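Local structure of glycosyltransferase Gtf1 (Streptococcus pneumoniae, 4PQG) at residues A21-G24 with V25-A28; T407-T410 with S411-F414; G491-T494 with K495-L498. The protein is a glycosyltransferase of the GT-B class, with two parallel-sheet domains facing each other across a cleft and an added domain built on a long antiparallel sheet. All coordinates share one frame; numbering follows the deposited sequence.

Interaction 1 of 3, residues A21-G24 with V25-A28; sequences ASSG and VEYA. With UDP (uridine-5'-diphosphate), chain C; NAG (2-acetamido-2-deoxy-beta-D-glucopyranose), chain D.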
loop_
_atom_site.group_PDB
_atom_site.type_symbol
_atom_site.label_atom_id
_atom_site.label_comp_id
_atom_site.label_asym_id
_atom_site.label_seq_id
_atom_site.Cartn_x
_atom_site.Cartn_y
_atom_site.Cartn_z
ATOM N N ALA A 21 -4.318 3.450 -5.052
ATOM C CA ALA A 21 -4.780 2.076 -4.907
ATOM C C ALA A 21 -3.649 1.220 -4.356
ATOM O O ALA A 21 -3.040 0.437 -5.084
ATOM C CB ALA A 21 -5.260 1.544 -6.261
ATOM N N SER A 22 -3.364 1.367 -3.065
ATOM C CA SER A 22 -2.150 0.783 -2.489
ATOM C C SER A 22 -2.369 -0.679 -2.090
ATOM O O SER A 22 -3.507 -1.152 -2.036
ATOM C CB SER A 22 -1.649 1.602 -1.278
ATOM O OG SER A 22 -1.589 3.001 -1.556
ATOM N N SER A 23 -1.260 -1.374 -1.836
ATOM C CA SER A 23 -1.260 -2.750 -1.372
ATOM C C SER A 23 -1.574 -2.836 0.121
ATOM O O SER A 23 -1.635 -1.822 0.828
ATOM C CB SER A 23 0.107 -3.376 -1.620
ATOM O OG SER A 23 1.029 -2.995 -0.596
ATOM N N GLY A 24 -1.766 -4.061 0.596
ATOM C CA GLY A 24 -1.969 -4.287 2.019
ATOM C C GLY A 24 -0.827 -3.825 2.893
ATOM O O GLY A 24 -1.048 -3.547 4.056
ATOM N N VAL A 25 0.391 -3.748 2.357
ATOM C CA VAL A 25 1.525 -3.203 3.138
ATOM C C VAL A 25 1.198 -1.782 3.625
ATOM O O VAL A 25 1.368 -1.464 4.814
ATOM C CB VAL A 25 2.866 -3.222 2.356
ATOM C CG1 VAL A 25 4.000 -2.613 3.194
ATOM C CG2 VAL A 25 3.232 -4.647 1.934
ATOM N N GLU A 26 0.702 -0.950 2.709
ATOM C CA GLU A 26 0.322 0.418 3.025
ATOM C C GLU A 26 -0.917 0.484 3.919
ATOM O O GLU A 26 -0.997 1.328 4.833
ATOM C CB GLU A 26 0.088 1.230 1.739
ATOM C CG GLU A 26 1.388 1.569 0.996
ATOM C CD GLU A 26 2.018 0.353 0.345
ATOM O OE1 GLU A 26 3.205 0.060 0.637
ATOM O OE2 GLU A 26 1.311 -0.337 -0.429
ATOM N N TYR A 27 -1.881 -0.392 3.663
ATOM C CA TYR A 27 -3.066 -0.460 4.531
ATOM C C TYR A 27 -2.709 -0.937 5.950
ATOM O O TYR A 27 -3.262 -0.425 6.938
ATOM C CB TYR A 27 -4.187 -1.289 3.887
ATOM C CG TYR A 27 -4.900 -0.482 2.833
ATOM C CD1 TYR A 27 -5.933 0.376 3.185
ATOM C CD2 TYR A 27 -4.498 -0.525 1.491
ATOM C CE1 TYR A 27 -6.570 1.149 2.232
ATOM C CE2 TYR A 27 -5.131 0.246 0.525
ATOM C CZ TYR A 27 -6.159 1.085 0.912
ATOM O OH TYR A 27 -6.803 1.852 -0.002
ATOM N N ALA A 28 -1.797 -1.905 6.045
ATOM C CA ALA A 28 -1.281 -2.348 7.342
ATOM C C ALA A 28 -0.671 -1.187 8.128
ATOM O O ALA A 28 -0.827 -1.098 9.357
ATOM C CB ALA A 28 -0.244 -3.449 7.172
HETATM N N1 UDP C . -8.432 -2.429 -0.649
HETATM C C2 UDP C . -9.244 -1.281 -0.769
HETATM N N3 UDP C . -10.054 -1.170 -1.812
HETATM C C4 UDP C . -10.134 -2.104 -2.770
HETATM C C5 UDP C . -9.342 -3.254 -2.693
HETATM C C6 UDP C . -8.486 -3.392 -1.593
HETATM O O2 UDP C . -9.221 -0.372 0.098
HETATM O O4 UDP C . -10.928 -1.922 -3.720
HETATM C "C1'" UDP C . -7.574 -2.543 0.540
HETATM C "C2'" UDP C . -8.185 -3.573 1.487
HETATM O "O2'" UDP C . -9.186 -3.031 2.372
HETATM C "C3'" UDP C . -7.002 -4.131 2.258
HETATM C "C4'" UDP C . -5.816 -3.904 1.323
HETATM O "O4'" UDP C . -6.282 -3.076 0.245
HETATM O "O3'" UDP C . -6.794 -3.395 3.470
HETATM C "C5'" UDP C . -5.280 -5.202 0.722
HETATM O "O5'" UDP C . -4.606 -5.922 1.740
HETATM P PA UDP C . -4.422 -7.514 1.660
HETATM O O1A UDP C . -3.651 -7.970 2.869
HETATM O O2A UDP C . -5.794 -8.095 1.415
HETATM O O3A UDP C . -3.693 -7.837 0.257
HETATM P PB UDP C . -2.244 -7.419 -0.306
HETATM O O1B UDP C . -1.740 -8.680 -0.971
HETATM O O2B UDP C . -2.517 -6.265 -1.257
HETATM O O3B UDP C . -1.403 -7.063 0.904
HETATM C C1 NAG D . 0.753 -8.248 2.070
HETATM C C2 NAG D . 0.476 -9.745 2.040
HETATM C C3 NAG D . -0.848 -9.737 2.814
HETATM C C4 NAG D . -0.743 -8.964 4.138
HETATM C C5 NAG D . -0.081 -7.575 3.922
HETATM C C6 NAG D . -0.002 -6.697 5.166
HETATM C C7 NAG D . 0.564 -11.450 0.300
HETATM C C8 NAG D . 0.207 -11.763 -1.125
HETATM N N2 NAG D . 0.231 -10.235 0.704
HETATM O O1 NAG D . 1.264 -7.574 0.956
HETATM O O3 NAG D . -1.362 -11.044 3.008
HETATM O O4 NAG D . -2.043 -8.792 4.650
HETATM O O5 NAG D . 1.200 -7.838 3.345
HETATM O O6 NAG D . 0.910 -7.316 6.044
HETATM O O7 NAG D . 1.141 -12.288 1.013
HETATM O O HOH W 1 -4.643 3.269 -1.292
#
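Ser23 OG donates to Glu26 OE2 over 2.7 Å, reaching the oxygen on its syn side but 31° out of the carboxylate plane. The same oxygen takes a weak bond from Ser23 N, so one carboxylate oxygen collects both the hydroxyl and the amide of a single serine. For this the Glu26 chain bends at its second torsion (71°), which folds the acid back toward the start of the helix. Ser23, the N-cap of helix 24-38, and Glu26, whose carboxylate returns to the Ser23 backbone N, form a capping box. Val25 N adds a weak capping bond to Ser23 OG (3.1 Å). Tyr27 N then bonds Ser23 O (3.2 Å), and Ala28 N closes on Gly24 O at 2.7 Å.

The capped end faces the ligand. Gly24 N points at the outer phosphate of UDP and bonds its O2B nearly straight (3.0 Å, 159°); the helix N terminus probably adds a favourable field there, as at many phosphate-binding helix ends. One face of the Tyr27 ring meets the ribose, with UDP C1' 3.7 Å above its centre, while Ser22 O and Ser23 O sit at the ring edge.

Behind this layer, Ser22 CB packs against Glu26 CB (3.5 Å). A water accepts from Ser22 N and also bonds Tyr27 OH, which also bonds His392, and Ser22 OG is tied to Gly19. The second carboxylate oxygen, Glu26 OE1, forms a salt bridge with Arg228 and a hydrogen bond with Asn15.

Interaction 2 of 3, residues T407-T410 with S411-F414; sequences TAST and SEGF. With NAG (2-acetamido-2-deoxy-beta-D-glucopyranose), chain D.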
loop_
_atom_site.group_PDB
_atom_site.type_symbol
_atom_site.label_atom_id
_atom_site.label_comp_id
_atom_site.label_asym_id
_atom_site.label_seq_id
_atom_site.Cartn_x
_atom_site.Cartn_y
_atom_site.Cartn_z
ATOM N N THR A 407 -11.634 -16.004 -2.744
ATOM C CA THR A 407 -10.207 -15.747 -2.941
ATOM C C THR A 407 -9.634 -16.989 -3.590
ATOM O O THR A 407 -9.965 -18.118 -3.199
ATOM C CB THR A 407 -9.459 -15.457 -1.602
ATOM O OG1 THR A 407 -8.044 -15.631 -1.795
ATOM C CG2 THR A 407 -9.917 -16.417 -0.485
ATOM N N ALA A 408 -8.807 -16.745 -4.602
ATOM C CA ALA A 408 -7.994 -17.751 -5.270
ATOM C C ALA A 408 -6.511 -17.414 -5.114
ATOM O O ALA A 408 -5.664 -17.922 -5.844
ATOM C CB ALA A 408 -8.382 -17.810 -6.731
ATOM N N SER A 409 -6.199 -16.520 -4.176
ATOM C CA SER A 409 -4.816 -16.223 -3.864
ATOM C C SER A 409 -4.116 -17.485 -3.379
ATOM O O SER A 409 -4.647 -18.233 -2.537
ATOM C CB SER A 409 -4.717 -15.114 -2.803
ATOM O OG SER A 409 -3.369 -14.900 -2.432
ATOM N N THR A 410 -2.922 -17.714 -3.912
ATOM C CA THR A 410 -2.150 -18.883 -3.559
ATOM C C THR A 410 -1.264 -18.685 -2.320
ATOM O O THR A 410 -0.576 -19.621 -1.895
ATOM C CB THR A 410 -1.333 -19.390 -4.774
ATOM O OG1 THR A 410 -0.833 -18.262 -5.513
ATOM C CG2 THR A 410 -2.252 -20.196 -5.707
ATOM N N SER A 411 -1.299 -17.483 -1.735
ATOM C CA SER A 411 -0.503 -17.199 -0.537
ATOM C C SER A 411 -0.862 -15.862 0.096
ATOM O O SER A 411 -0.948 -14.847 -0.597
ATOM C CB SER A 411 1.001 -17.219 -0.869
ATOM O OG SER A 411 1.775 -16.802 0.242
ATOM N N GLU A 412 -1.070 -15.859 1.412
ATOM C CA GLU A 412 -1.252 -14.594 2.140
ATOM C C GLU A 412 -0.508 -14.577 3.454
ATOM O O GLU A 412 -0.685 -15.465 4.293
ATOM C CB GLU A 412 -2.734 -14.279 2.396
ATOM C CG GLU A 412 -3.587 -14.105 1.142
ATOM C CD GLU A 412 -3.313 -12.820 0.358
ATOM O OE1 GLU A 412 -2.710 -11.855 0.908
ATOM O OE2 GLU A 412 -3.747 -12.765 -0.820
ATOM N N GLY A 413 0.316 -13.548 3.636
ATOM C CA GLY A 413 0.959 -13.304 4.912
ATOM C C GLY A 413 -0.098 -13.154 5.994
ATOM O O GLY A 413 0.097 -13.572 7.142
ATOM N N PHE A 414 -1.216 -12.546 5.633
ATOM C CA PHE A 414 -2.302 -12.301 6.563
ATOM C C PHE A 414 -3.588 -12.186 5.786
ATOM O O PHE A 414 -4.503 -13.014 5.946
ATOM C CB PHE A 414 -2.072 -11.007 7.349
ATOM C CG PHE A 414 -3.076 -10.784 8.455
ATOM C CD1 PHE A 414 -3.089 -11.614 9.583
ATOM C CD2 PHE A 414 -4.003 -9.749 8.378
ATOM C CE1 PHE A 414 -3.991 -11.401 10.616
ATOM C CE2 PHE A 414 -4.915 -9.527 9.418
ATOM C CZ PHE A 414 -4.908 -10.357 10.533
HETATM C C1 NAG D . 0.753 -8.248 2.070
HETATM C C2 NAG D . 0.476 -9.745 2.040
HETATM C C3 NAG D . -0.848 -9.737 2.814
HETATM C C4 NAG D . -0.743 -8.964 4.138
HETATM C C5 NAG D . -0.081 -7.575 3.922
HETATM C C6 NAG D . -0.002 -6.697 5.166
HETATM C C7 NAG D . 0.564 -11.450 0.300
HETATM C C8 NAG D . 0.207 -11.763 -1.125
HETATM N N2 NAG D . 0.231 -10.235 0.704
HETATM O O1 NAG D . 1.264 -7.574 0.956
HETATM O O3 NAG D . -1.362 -11.044 3.008
HETATM O O4 NAG D . -2.043 -8.792 4.650
HETATM O O5 NAG D . 1.200 -7.838 3.345
HETATM O O6 NAG D . 0.910 -7.316 6.044
HETATM O O7 NAG D . 1.141 -12.288 1.013
#
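Ser409 OG donates a hydrogen bond to Glu412 OE2 across 2.7 Å, the tight point of this loop. The hydroxyl comes from above the carboxylate plane, 37° out of it. Ser409 can reach because its OG stands opposite the backbone N (chi1 176°), which sets it beside the carbonyl carbon, on the way to Glu412, while Glu412 bends at its second torsion (-71°) to bring the acid back. Lys341 makes a salt bridge to the same OE2, so this oxygen is held by both a serine and a lysine.

The other oxygen, Glu412 OE1, accepts from O3 of NAG at only 2.6 Å. Phe414 N donates to that O3 in turn (3.0 Å), and the sugar hydroxyl thus both gives and receives a bond. One residue earlier, Gly413 N bonds NAG O7, the acetamido oxygen, at 3.0 Å. The sequence Glu-Gly-Phe-Gly, with its leading glutamate, fits the start of the E-X7-E motif known from many GT-B glycosyltransferases.

The outer side of the loop is slacker. Ser411 N points straight at Ser409 OG, but the bond is long and weak at 3.4 Å. Thr410 and Ser411 are both partly exposed; the CB of Thr410 points away from residues 411-414, and its OG1 bonds His342 instead.

The whole segment is the loop between strand 404-406 and helix 416-423. Thr407, just after the strand, has a backbone hydrogen bond with Ile429 and rests on Leu418 of that helix, while Phe414 lies on Met419 and meets the Phe440 ring edge-to-face.

Interaction 3 of 3, residues G491-T494 with K495-L498; sequences GFLT and KEIL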
loop_
_atom_site.group_PDB
_atom_site.type_symbol
_atom_site.label_atom_id
_atom_site.label_comp_id
_atom_site.label_asym_id
_atom_site.label_seq_id
_atom_site.Cartn_x
_atom_site.Cartn_y
_atom_site.Cartn_z
ATOM N N GLY A 491 -12.030 -12.820 17.514
ATOM C CA GLY A 491 -10.637 -13.052 17.849
ATOM C C GLY A 491 -9.685 -12.027 17.239
ATOM O O GLY A 491 -8.487 -12.080 17.496
ATOM N N PHE A 492 -10.202 -11.100 16.436
ATOM C CA PHE A 492 -9.342 -10.132 15.725
ATOM C C PHE A 492 -9.773 -8.691 15.983
ATOM O O PHE A 492 -9.565 -7.802 15.147
ATOM C CB PHE A 492 -9.290 -10.451 14.207
ATOM C CG PHE A 492 -8.622 -11.760 13.909
ATOM C CD1 PHE A 492 -7.253 -11.816 13.672
ATOM C CD2 PHE A 492 -9.351 -12.953 13.940
ATOM C CE1 PHE A 492 -6.623 -13.024 13.438
ATOM C CE2 PHE A 492 -8.735 -14.166 13.705
ATOM C CZ PHE A 492 -7.368 -14.206 13.452
ATOM N N LEU A 493 -10.379 -8.460 17.148
ATOM C CA LEU A 493 -10.907 -7.131 17.461
ATOM C C LEU A 493 -9.804 -6.183 17.928
ATOM O O LEU A 493 -8.831 -6.620 18.534
ATOM C CB LEU A 493 -12.051 -7.204 18.487
ATOM C CG LEU A 493 -13.352 -7.908 18.079
ATOM C CD1 LEU A 493 -14.327 -7.907 19.261
ATOM C CD2 LEU A 493 -13.993 -7.275 16.848
ATOM N N THR A 494 -9.975 -4.895 17.630
ATOM C CA THR A 494 -9.016 -3.836 18.000
ATOM C C THR A 494 -8.630 -3.846 19.492
ATOM O O THR A 494 -7.446 -3.717 19.838
ATOM C CB THR A 494 -9.538 -2.438 17.591
ATOM O OG1 THR A 494 -9.759 -2.408 16.171
ATOM C CG2 THR A 494 -8.542 -1.337 17.961
ATOM N N LYS A 495 -9.612 -4.027 20.369
ATOM C CA LYS A 495 -9.329 -4.078 21.813
ATOM C C LYS A 495 -8.165 -5.008 22.161
ATOM O O LYS A 495 -7.239 -4.595 22.857
ATOM C CB LYS A 495 -10.591 -4.387 22.618
ATOM C CG LYS A 495 -11.598 -3.250 22.515
ATOM C CD LYS A 495 -12.793 -3.398 23.446
ATOM C CE LYS A 495 -13.763 -2.249 23.214
ATOM N NZ LYS A 495 -15.079 -2.490 23.863
ATOM N N GLU A 496 -8.184 -6.237 21.643
ATOM C CA GLU A 496 -7.062 -7.172 21.830
ATOM C C GLU A 496 -5.736 -6.632 21.267
ATOM O O GLU A 496 -4.684 -6.750 21.911
ATOM C CB GLU A 496 -7.349 -8.538 21.182
ATOM C CG GLU A 496 -8.583 -9.291 21.665
ATOM C CD GLU A 496 -9.032 -10.378 20.682
ATOM O OE1 GLU A 496 -8.475 -11.507 20.729
ATOM O OE2 GLU A 496 -9.941 -10.100 19.857
ATOM N N ILE A 497 -5.778 -6.070 20.058
ATOM C CA ILE A 497 -4.540 -5.659 19.363
ATOM C C ILE A 497 -3.795 -4.518 20.072
ATOM O O ILE A 497 -2.564 -4.511 20.109
ATOM C CB ILE A 497 -4.777 -5.340 17.864
ATOM C CG1 ILE A 497 -3.551 -5.697 17.022
ATOM C CG2 ILE A 497 -5.117 -3.872 17.649
ATOM C CD1 ILE A 497 -3.171 -7.154 17.071
ATOM N N LEU A 498 -4.557 -3.580 20.639
ATOM C CA LEU A 498 -4.022 -2.463 21.421
ATOM C C LEU A 498 -3.138 -2.946 22.556
ATOM O O LEU A 498 -2.075 -2.372 22.813
ATOM C CB LEU A 498 -5.161 -1.611 21.987
ATOM C CG LEU A 498 -6.011 -0.862 20.961
ATOM C CD1 LEU A 498 -7.314 -0.355 21.566
ATOM C CD2 LEU A 498 -5.225 0.284 20.342
#
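Leu493 N donates to Glu496 OE2 at 3.2 Å, the one bond here in which a side chain crosses between the segments. The amide meets the carboxylate from above its plane, 38° out of it, at an N-H...O angle of 149°. Glu496 gets there with CG opposite its own carbonyl carbon (chi1 -59°) and the rest of the chain extended, so the acid runs back past the first turn of the helix. Glu496 OE1 lies 3.3 Å from Gly491 O, two acceptors that do not bond each other.

The backbone bonds are those of a helix starting up. Leu498 N bonds Thr494 O at 3.0 Å, whereas Ile497 N to Leu493 O is long and weak at 3.5 Å.

Apolar packing between the segments is light. Thr494 CG2 and Leu498 CD1 come within 3.9 Å, one turn apart, and their side chains pass at a slant. Ile497 CG2 makes a different kind of contact, to a backbone carbonyl oxygen, Thr494 O, at 3.2 Å; Ile497 also touches Pro312 and Ser315. The polar end of Thr494 is engaged outside the two segments: its OG1 bonds both Asp317 and Ser315, and the backbones of Phe492 and Thr494 pair with Ile316.

Leu493 takes the N-cap place of helix 494-508, and Glu496, three residues on, supplies one half of a capping box; a leucine side chain cannot return the other. Leu498 and Ile497 press on Val35 of helix 24-38, which fits the GT-B pattern in which the C-terminal helix crosses over to pack on the N-terminal domain.

In the fold
From the N terminus, interaction 1 comes first, turning the loop after strand 10-15 into helix 24-38. Interaction 2 lies far on in sequence, in the loop between strand 404-406 and helix 416-423 of the other domain, and interaction 3 joins helix 478-489 to helix 494-508. The three follow in series; none nests or crosses. Interactions 1 and 2, with centres about 15 Å apart, approach NAG from opposite domains. Interactions 2 and 3 touch directly, Phe414 CZ to Phe492 CD1 at 4.2 Å, and both rings meet Phe440. Residues 495-498 then lean on helix 24-38, the helix that interaction 1 starts.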